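Local coordinates for trehalose-6-phosphate phosphatase (PDB 5DXF), which belongs in this N-terminal portion to glycosyltransferase family 20, of the GT-B clan, a fold of two Rossmann-like halves, at residues E354-L357 with E362-E365; I347-G352 with L427-S432; Y450-L455 with S498-L503. All blocks are in the same frame, centred on the assembly; numbering follows the deposited sequence.

Contact 1 (E354-L357 with E362-E365)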
loop_
_atom_site.group_PDB
_atom_site.type_symbol
_atom_site.label_atom_id
_atom_site.label_comp_id
_atom_site.label_asym_id
_atom_site.label_seq_id
_atom_site.Cartn_x
_atom_site.Cartn_y
_atom_site.Cartn_z
ATOM N N GLU A 354 -1.525 22.016 13.548
ATOM C CA GLU A 354 -1.250 22.938 14.639
ATOM C C GLU A 354 -1.030 24.350 14.114
ATOM O O GLU A 354 -1.640 25.297 14.613
ATOM C CB GLU A 354 -0.034 22.484 15.439
ATOM C CG GLU A 354 0.350 23.458 16.535
ATOM C CD GLU A 354 1.520 22.975 17.354
ATOM O OE1 GLU A 354 2.225 22.051 16.896
ATOM O OE2 GLU A 354 1.739 23.513 18.461
ATOM N N ILE A 355 -0.158 24.486 13.117
ATOM C CA ILE A 355 0.075 25.786 12.490
ATOM C C ILE A 355 -1.248 26.376 12.002
ATOM O O ILE A 355 -1.509 27.566 12.180
ATOM C CB ILE A 355 1.061 25.692 11.304
ATOM C CG1 ILE A 355 2.433 25.202 11.771
ATOM C CG2 ILE A 355 1.210 27.047 10.630
ATOM C CD1 ILE A 355 3.267 26.274 12.449
ATOM N N PHE A 356 -2.084 25.528 11.409
ATOM C CA PHE A 356 -3.394 25.943 10.912
ATOM C C PHE A 356 -4.271 26.510 12.016
ATOM O O PHE A 356 -4.945 27.522 11.822
ATOM C CB PHE A 356 -4.103 24.767 10.236
ATOM C CG PHE A 356 -5.577 24.984 10.017
ATOM C CD1 PHE A 356 -6.031 25.807 9.000
ATOM C CD2 PHE A 356 -6.509 24.346 10.822
ATOM C CE1 PHE A 356 -7.389 26.000 8.796
ATOM C CE2 PHE A 356 -7.866 24.534 10.622
ATOM C CZ PHE A 356 -8.305 25.361 9.608
ATOM N N LEU A 357 -4.265 25.853 13.171
ATOM C CA LEU A 357 -5.023 26.338 14.316
ATOM C C LEU A 357 -4.437 27.640 14.854
ATOM O O LEU A 357 -5.165 28.503 15.345
ATOM C CB LEU A 357 -5.064 25.278 15.417
ATOM C CG LEU A 357 -5.897 24.037 15.088
ATOM C CD1 LEU A 357 -5.917 23.074 16.263
ATOM C CD2 LEU A 357 -7.311 24.433 14.695
ATOM N N GLU A 362 -10.604 31.753 13.446
ATOM C CA GLU A 362 -11.938 31.476 12.926
ATOM C C GLU A 362 -12.280 29.991 12.966
ATOM O O GLU A 362 -13.441 29.616 13.131
ATOM C CB GLU A 362 -12.048 31.993 11.491
ATOM C CG GLU A 362 -10.810 31.695 10.660
ATOM C CD GLU A 362 -10.956 32.106 9.211
ATOM O OE1 GLU A 362 -12.100 32.139 8.712
ATOM O OE2 GLU A 362 -9.923 32.398 8.571
ATOM N N TRP A 363 -11.264 29.149 12.815
ATOM C CA TRP A 363 -11.473 27.709 12.721
ATOM C C TRP A 363 -11.245 26.989 14.047
ATOM O O TRP A 363 -11.479 25.786 14.153
ATOM C CB TRP A 363 -10.568 27.118 11.642
ATOM C CG TRP A 363 -10.969 27.519 10.256
ATOM C CD1 TRP A 363 -10.353 28.437 9.458
ATOM C CD2 TRP A 363 -12.086 27.020 9.510
ATOM N NE1 TRP A 363 -11.013 28.537 8.258
ATOM C CE2 TRP A 363 -12.080 27.679 8.264
ATOM C CE3 TRP A 363 -13.088 26.083 9.771
ATOM C CZ2 TRP A 363 -13.037 27.427 7.284
ATOM C CZ3 TRP A 363 -14.035 25.834 8.798
ATOM C CH2 TRP A 363 -14.004 26.503 7.569
ATOM N N ARG A 364 -10.790 27.723 15.056
ATOM C CA ARG A 364 -10.715 27.175 16.402
ATOM C C ARG A 364 -12.135 26.866 16.873
ATOM O O ARG A 364 -13.087 27.512 16.432
ATOM C CB ARG A 364 -10.011 28.149 17.351
ATOM C CG ARG A 364 -8.582 28.466 16.932
ATOM C CD ARG A 364 -7.970 29.590 17.750
ATOM N NE ARG A 364 -6.720 30.055 17.152
ATOM C CZ ARG A 364 -6.020 31.099 17.586
ATOM N NH1 ARG A 364 -6.442 31.799 18.630
ATOM N NH2 ARG A 364 -4.896 31.444 16.973
ATOM N N GLU A 365 -12.259 25.858 17.737
ATOM C CA GLU A 365 -13.541 25.350 18.247
ATOM C C GLU A 365 -14.382 24.608 17.202
ATOM O O GLU A 365 -15.320 23.897 17.558
ATOM C CB GLU A 365 -14.387 26.479 18.846
ATOM C CG GLU A 365 -13.799 27.146 20.072
ATOM C CD GLU A 365 -14.687 28.259 20.597
ATOM O OE1 GLU A 365 -14.956 29.213 19.837
ATOM O OE2 GLU A 365 -15.123 28.175 21.764
#
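Phe356 meets Trp363 obliquely, its CZ reaching the root of the indole, 3.5 Å from Trp363 CG and equally near Trp363 CB. CG of Phe356 is anti to the backbone N (chi1 165°), which carries the ring off the side of helix 346-359 to the tryptophan. The Phe356 ring and the five-membered ring of Trp363 have centroids 5.2 Å apart and planes at 38°. Helix 478-489 borders this pair: Ile485 touches Phe356, while Asn486 OD1 accepts a hydrogen bond from Trp363 NE1. One residue on, Leu357 CD2 comes no closer than 4.4 Å to segment 362-365, at Trp363 O, and the leucine also touches Ile394 and Tyr398 of helix 381-398. Its carbonyl does more. Arg364, extended from CG to NE, lays the edge of its guanidinium against Leu357 O, and the NE-to-O bond is 2.8 Å with an N-H...O angle of 158°. NH2 adds a long, weak bond to the same oxygen and a further bond to Asp358 O. One guanidinium thus serves two carbonyls near the end of the helix, whose partial negative charge probably favours the cation, with the aromatic pair lying beside helix 478-489.

Contact 2 (I347-G352 with L427-S432)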
loop_
_atom_site.group_PDB
_atom_site.type_symbol
_atom_site.label_atom_id
_atom_site.label_comp_id
_atom_site.label_asym_id
_atom_site.label_seq_id
_atom_site.Cartn_x
_atom_site.Cartn_y
_atom_site.Cartn_z
ATOM N N ILE A 347 3.160 12.946 11.469
ATOM C CA ILE A 347 3.806 14.053 12.169
ATOM C C ILE A 347 3.662 15.369 11.407
ATOM O O ILE A 347 3.321 16.400 11.991
ATOM C CB ILE A 347 5.302 13.757 12.400
ATOM C CG1 ILE A 347 5.462 12.632 13.424
ATOM C CG2 ILE A 347 6.034 15.008 12.859
ATOM C CD1 ILE A 347 6.849 12.041 13.474
ATOM N N GLN A 348 3.916 15.326 10.103
ATOM C CA GLN A 348 3.802 16.510 9.260
ATOM C C GLN A 348 2.358 17.002 9.209
ATOM O O GLN A 348 2.101 18.207 9.185
ATOM C CB GLN A 348 4.316 16.221 7.846
ATOM C CG GLN A 348 5.831 16.079 7.742
ATOM C CD GLN A 348 6.353 14.799 8.366
ATOM O OE1 GLN A 348 5.701 13.758 8.311
ATOM N NE2 GLN A 348 7.532 14.873 8.970
ATOM N N LYS A 349 1.422 16.058 9.197
ATOM C CA LYS A 349 0.001 16.381 9.203
ATOM C C LYS A 349 -0.378 17.120 10.481
ATOM O O LYS A 349 -1.083 18.131 10.442
ATOM C CB LYS A 349 -0.838 15.109 9.063
ATOM C CG LYS A 349 -2.337 15.352 8.997
ATOM C CD LYS A 349 -3.113 14.043 9.022
ATOM C CE LYS A 349 -2.600 13.070 7.969
ATOM N NZ LYS A 349 -3.442 11.844 7.889
ATOM N N LEU A 350 0.104 16.613 11.611
ATOM C CA LEU A 350 -0.200 17.205 12.909
ATOM C C LEU A 350 0.459 18.571 13.086
ATOM O O LEU A 350 -0.125 19.474 13.684
ATOM C CB LEU A 350 0.234 16.266 14.032
ATOM C CG LEU A 350 -0.486 14.918 14.069
ATOM C CD1 LEU A 350 0.073 14.050 15.179
ATOM C CD2 LEU A 350 -1.986 15.111 14.236
ATOM N N GLU A 351 1.674 18.720 12.565
ATOM C CA GLU A 351 2.372 19.998 12.634
ATOM C C GLU A 351 1.655 21.042 11.783
ATOM O O GLU A 351 1.407 22.166 12.235
ATOM C CB GLU A 351 3.828 19.840 12.191
ATOM C CG GLU A 351 4.744 19.351 13.304
ATOM C CD GLU A 351 6.035 18.749 12.788
ATOM O OE1 GLU A 351 6.903 18.405 13.620
ATOM O OE2 GLU A 351 6.180 18.612 11.556
ATOM N N GLY A 352 1.309 20.659 10.559
ATOM C CA GLY A 352 0.547 21.529 9.682
ATOM C C GLY A 352 -0.792 21.911 10.287
ATOM O O GLY A 352 -1.246 23.048 10.146
ATOM N N LEU A 427 -12.964 16.967 4.895
ATOM C CA LEU A 427 -11.618 17.071 4.354
ATOM C C LEU A 427 -10.879 15.748 4.422
ATOM O O LEU A 427 -11.115 14.945 5.300
ATOM C CB LEU A 427 -10.825 18.124 5.119
ATOM C CG LEU A 427 -9.765 18.918 4.368
ATOM C CD1 LEU A 427 -8.675 19.372 5.307
ATOM C CD2 LEU A 427 -9.167 18.131 3.226
ATOM N N ALA A 428 -9.968 15.540 3.495
ATOM C CA ALA A 428 -9.051 14.440 3.569
ATOM C C ALA A 428 -7.678 15.049 3.437
ATOM O O ALA A 428 -7.474 15.916 2.615
ATOM C CB ALA A 428 -9.308 13.462 2.453
ATOM N N LEU A 429 -6.745 14.619 4.268
ATOM C CA LEU A 429 -5.378 15.134 4.198
ATOM C C LEU A 429 -4.373 13.987 4.149
ATOM O O LEU A 429 -4.248 13.217 5.101
ATOM C CB LEU A 429 -5.077 16.060 5.387
ATOM C CG LEU A 429 -3.722 16.778 5.425
ATOM C CD1 LEU A 429 -3.402 17.390 4.069
ATOM C CD2 LEU A 429 -3.709 17.848 6.516
ATOM N N ILE A 430 -3.668 13.874 3.028
ATOM C CA ILE A 430 -2.615 12.872 2.885
ATOM C C ILE A 430 -1.257 13.564 2.844
ATOM O O ILE A 430 -1.011 14.396 1.971
ATOM C CB ILE A 430 -2.808 12.017 1.614
ATOM C CG1 ILE A 430 -4.227 11.446 1.562
ATOM C CG2 ILE A 430 -1.768 10.910 1.543
ATOM C CD1 ILE A 430 -4.618 10.670 2.801
ATOM N N THR A 431 -0.385 13.220 3.791
ATOM C CA THR A 431 0.897 13.907 3.965
ATOM C C THR A 431 2.078 12.943 3.871
ATOM O O THR A 431 3.154 13.208 4.407
ATOM C CB THR A 431 0.955 14.629 5.324
ATOM O OG1 THR A 431 0.603 13.707 6.364
ATOM C CG2 THR A 431 -0.021 15.789 5.349
ATOM N N SER A 432 1.861 11.826 3.185
ATOM C CA SER A 432 2.863 10.771 3.071
ATOM C C SER A 432 4.217 11.281 2.584
ATOM O O SER A 432 4.297 11.989 1.583
ATOM C CB SER A 432 2.358 9.680 2.133
ATOM O OG SER A 432 1.243 9.011 2.695
#
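Flat side chains have little part where Lys349 meets Leu429 and Thr431: no ring or guanidinium is involved, and the one amide, that of Gln348, keeps both its faces and its edge clear of segment 427-432. Gln348 approaches Thr431 by CB alone and packs on Val433 and Trp476. Lys349 does the work. Its aliphatic chain and Leu429 slide past each other in opposite directions, with Lys349 CG 3.8 Å from Leu429 CD2, whereas Thr431 crosses it at about a right angle and sets OG1 3.4 Å from Lys349 CB. Helix 346-359 lies here against strand 428-430, which joins its neighbour 332-339 through a backbone bond between Leu427 and Val335; helix and strands belong to the Rossmann-like C-terminal half of a GT-B fold. A bend at chi3 (-52°) turns the Lys349 ammonium toward the strands, where NZ makes a weak bond of 3.2 Å to Leu429 O. Its stronger partners are Asp338, in a salt bridge, and Gln371, so this buried cation has partners on strands 332-339, 367-374 and 428-430. Thr431 OG1 bonds to Gly345 O, just before the helix begins.

Contact 3 (Y450-L455 with S498-L503)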
loop_
_atom_site.group_PDB
_atom_site.type_symbol
_atom_site.label_atom_id
_atom_site.label_comp_id
_atom_site.label_asym_id
_atom_site.label_seq_id
_atom_site.Cartn_x
_atom_site.Cartn_y
_atom_site.Cartn_z
ATOM N N TYR A 450 -20.895 12.113 -3.925
ATOM C CA TYR A 450 -22.148 12.828 -3.735
ATOM C C TYR A 450 -21.945 14.039 -2.834
ATOM O O TYR A 450 -22.606 15.064 -2.995
ATOM C CB TYR A 450 -23.215 11.896 -3.154
ATOM C CG TYR A 450 -23.500 10.680 -4.006
ATOM C CD1 TYR A 450 -23.398 9.400 -3.479
ATOM C CD2 TYR A 450 -23.867 10.810 -5.340
ATOM C CE1 TYR A 450 -23.663 8.281 -4.254
ATOM C CE2 TYR A 450 -24.132 9.699 -6.123
ATOM C CZ TYR A 450 -24.028 8.437 -5.575
ATOM O OH TYR A 450 -24.291 7.332 -6.351
ATOM N N ASN A 451 -21.010 13.923 -1.902
ATOM C CA ASN A 451 -20.782 14.974 -0.922
ATOM C C ASN A 451 -19.755 16.017 -1.371
ATOM O O ASN A 451 -19.830 17.182 -0.972
ATOM C CB ASN A 451 -20.355 14.345 0.413
ATOM C CG ASN A 451 -20.364 15.340 1.547
ATOM O OD1 ASN A 451 -19.542 15.276 2.455
ATOM N ND2 ASN A 451 -21.304 16.280 1.493
ATOM N N ASN A 452 -18.808 15.589 -2.201
ATOM C CA ASN A 452 -17.822 16.476 -2.829
ATOM C C ASN A 452 -16.874 17.194 -1.874
ATOM O O ASN A 452 -16.562 18.365 -2.077
ATOM C CB ASN A 452 -18.524 17.530 -3.699
ATOM C CG ASN A 452 -19.421 16.921 -4.755
ATOM O OD1 ASN A 452 -18.957 16.225 -5.659
ATOM N ND2 ASN A 452 -20.714 17.203 -4.661
ATOM N N SER A 453 -16.403 16.503 -0.843
ATOM C CA SER A 453 -15.420 17.100 0.056
ATOM C C SER A 453 -14.011 17.033 -0.542
ATOM O O SER A 453 -13.645 16.041 -1.177
ATOM C CB SER A 453 -15.458 16.422 1.426
ATOM O OG SER A 453 -16.607 16.822 2.154
ATOM N N PRO A 454 -13.219 18.103 -0.345
ATOM C CA PRO A 454 -11.874 18.236 -0.921
ATOM C C PRO A 454 -10.815 17.277 -0.367
ATOM O O PRO A 454 -10.818 16.874 0.809
ATOM C CB PRO A 454 -11.494 19.686 -0.589
ATOM C CG PRO A 454 -12.323 20.041 0.581
ATOM C CD PRO A 454 -13.624 19.324 0.375
ATOM N N LEU A 455 -9.895 16.924 -1.258
ATOM C CA LEU A 455 -8.751 16.092 -0.931
ATOM C C LEU A 455 -7.458 16.877 -1.111
ATOM O O LEU A 455 -7.212 17.453 -2.173
ATOM C CB LEU A 455 -8.730 14.839 -1.807
ATOM C CG LEU A 455 -7.402 14.082 -1.837
ATOM C CD1 LEU A 455 -7.131 13.414 -0.498
ATOM C CD2 LEU A 455 -7.380 13.067 -2.970
ATOM N N SER A 498 -16.801 20.287 -9.102
ATOM C CA SER A 498 -15.976 20.082 -10.292
ATOM C C SER A 498 -14.734 19.242 -9.996
ATOM O O SER A 498 -14.458 18.257 -10.694
ATOM C CB SER A 498 -15.566 21.428 -10.897
ATOM O OG SER A 498 -14.824 22.203 -9.974
ATOM N N LEU A 499 -13.991 19.636 -8.965
ATOM C CA LEU A 499 -12.769 18.930 -8.598
ATOM C C LEU A 499 -13.064 17.471 -8.257
ATOM O O LEU A 499 -12.356 16.559 -8.704
ATOM C CB LEU A 499 -12.083 19.627 -7.422
ATOM C CG LEU A 499 -10.649 19.196 -7.117
ATOM C CD1 LEU A 499 -9.901 18.912 -8.408
ATOM C CD2 LEU A 499 -9.944 20.278 -6.319
ATOM N N GLU A 500 -14.124 17.255 -7.486
ATOM C CA GLU A 500 -14.533 15.900 -7.143
ATOM C C GLU A 500 -14.940 15.119 -8.384
ATOM O O GLU A 500 -14.716 13.920 -8.445
ATOM C CB GLU A 500 -15.679 15.905 -6.134
ATOM C CG GLU A 500 -15.392 15.104 -4.870
ATOM C CD GLU A 500 -14.892 13.701 -5.144
ATOM O OE1 GLU A 500 -15.648 12.887 -5.716
ATOM O OE2 GLU A 500 -13.736 13.411 -4.777
ATOM N N SER A 501 -15.542 15.789 -9.366
ATOM C CA SER A 501 -15.883 15.124 -10.617
ATOM C C SER A 501 -14.605 14.599 -11.253
ATOM O O SER A 501 -14.441 13.382 -11.435
ATOM C CB SER A 501 -16.611 16.063 -11.580
ATOM O OG SER A 501 -16.990 15.371 -12.759
ATOM N N LYS A 502 -13.700 15.532 -11.551
ATOM C CA LYS A 502 -12.410 15.225 -12.167
ATOM C C LYS A 502 -11.701 14.055 -11.490
ATOM O O LYS A 502 -11.341 13.065 -12.143
ATOM C CB LYS A 502 -11.505 16.463 -12.141
ATOM C CG LYS A 502 -12.093 17.681 -12.840
ATOM C CD LYS A 502 -11.207 18.908 -12.687
ATOM C CE LYS A 502 -11.801 20.096 -13.431
ATOM N NZ LYS A 502 -10.920 20.596 -14.525
ATOM N N LEU A 503 -11.522 14.168 -10.176
ATOM C CA LEU A 503 -10.843 13.134 -9.403
ATOM C C LEU A 503 -11.601 11.811 -9.407
ATOM O O LEU A 503 -10.991 10.745 -9.425
ATOM C CB LEU A 503 -10.639 13.588 -7.958
ATOM C CG LEU A 503 -9.799 14.843 -7.746
ATOM C CD1 LEU A 503 -9.733 15.182 -6.266
ATOM C CD2 LEU A 503 -8.409 14.648 -8.320
#
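Segment 450-455 is a loop that straightens into strand 455-458, and it passes one face of helix 493-509, coming closest where the CA atoms of Asn452 and Glu500 lie 5.5 Å apart. Asn452 has a left-handed backbone conformation (phi 63°, psi 40°), and from there the chain extends through Ser453 and Pro454 into the strand. Asn452 and Glu500 then cross obliquely. The amide oxygen of Asn452 rests beside the first carbon of the glutamate side chain, OD1 to Glu500 CB being 3.3 Å, and the next methylene, Glu500 CG, sits 3.5 Å from Asn452 CA. Contact is thus made by the aliphatic part of Glu500, not by its carboxylate, which forms no hydrogen bond to segment 450-455; the bend at chi2 (-51°) swings this group away from the line of the methylenes. Ser453 turns its side chain from the helix and bonds through OG to Ala425 O, while its backbone oxygen stays 4.2 Å from Glu500 CG. Further along, Leu455 and Leu503 face each other more loosely, with 4.6 Å between Leu455 CD2 and Leu503 CD1. Both touch Val445 of helix 439-447, and Leu467 as well, so the two leucines share these apolar neighbours. A loop delivering a parallel strand beneath a covering helix is characteristic of the alternating alpha/beta layers of a Rossmann-like domain, here the C-terminal half of the GT-B fold.

All three contacts lie in the C-terminal Rossmann-like half of the molecule. Contacts 1 and 2 share helix 346-359, their centres 14 Å apart; contact 1 joins the later part of that helix to the turn before strand 367-374 and is nested within the longer chain loop that contact 2 closes. Contact 3 follows in series, 19 Å from contact 2 and 24 Å from contact 1, centre to centre. It meets contact 2 through the parallel neighbours 428-430 and 455-458, where Ala428 N lies 3.1 Å from Pro454 O, a probable hydrogen bond. Helices 346-359 and 493-509 are thereby linked through the central strands, making one continuous alpha/beta domain.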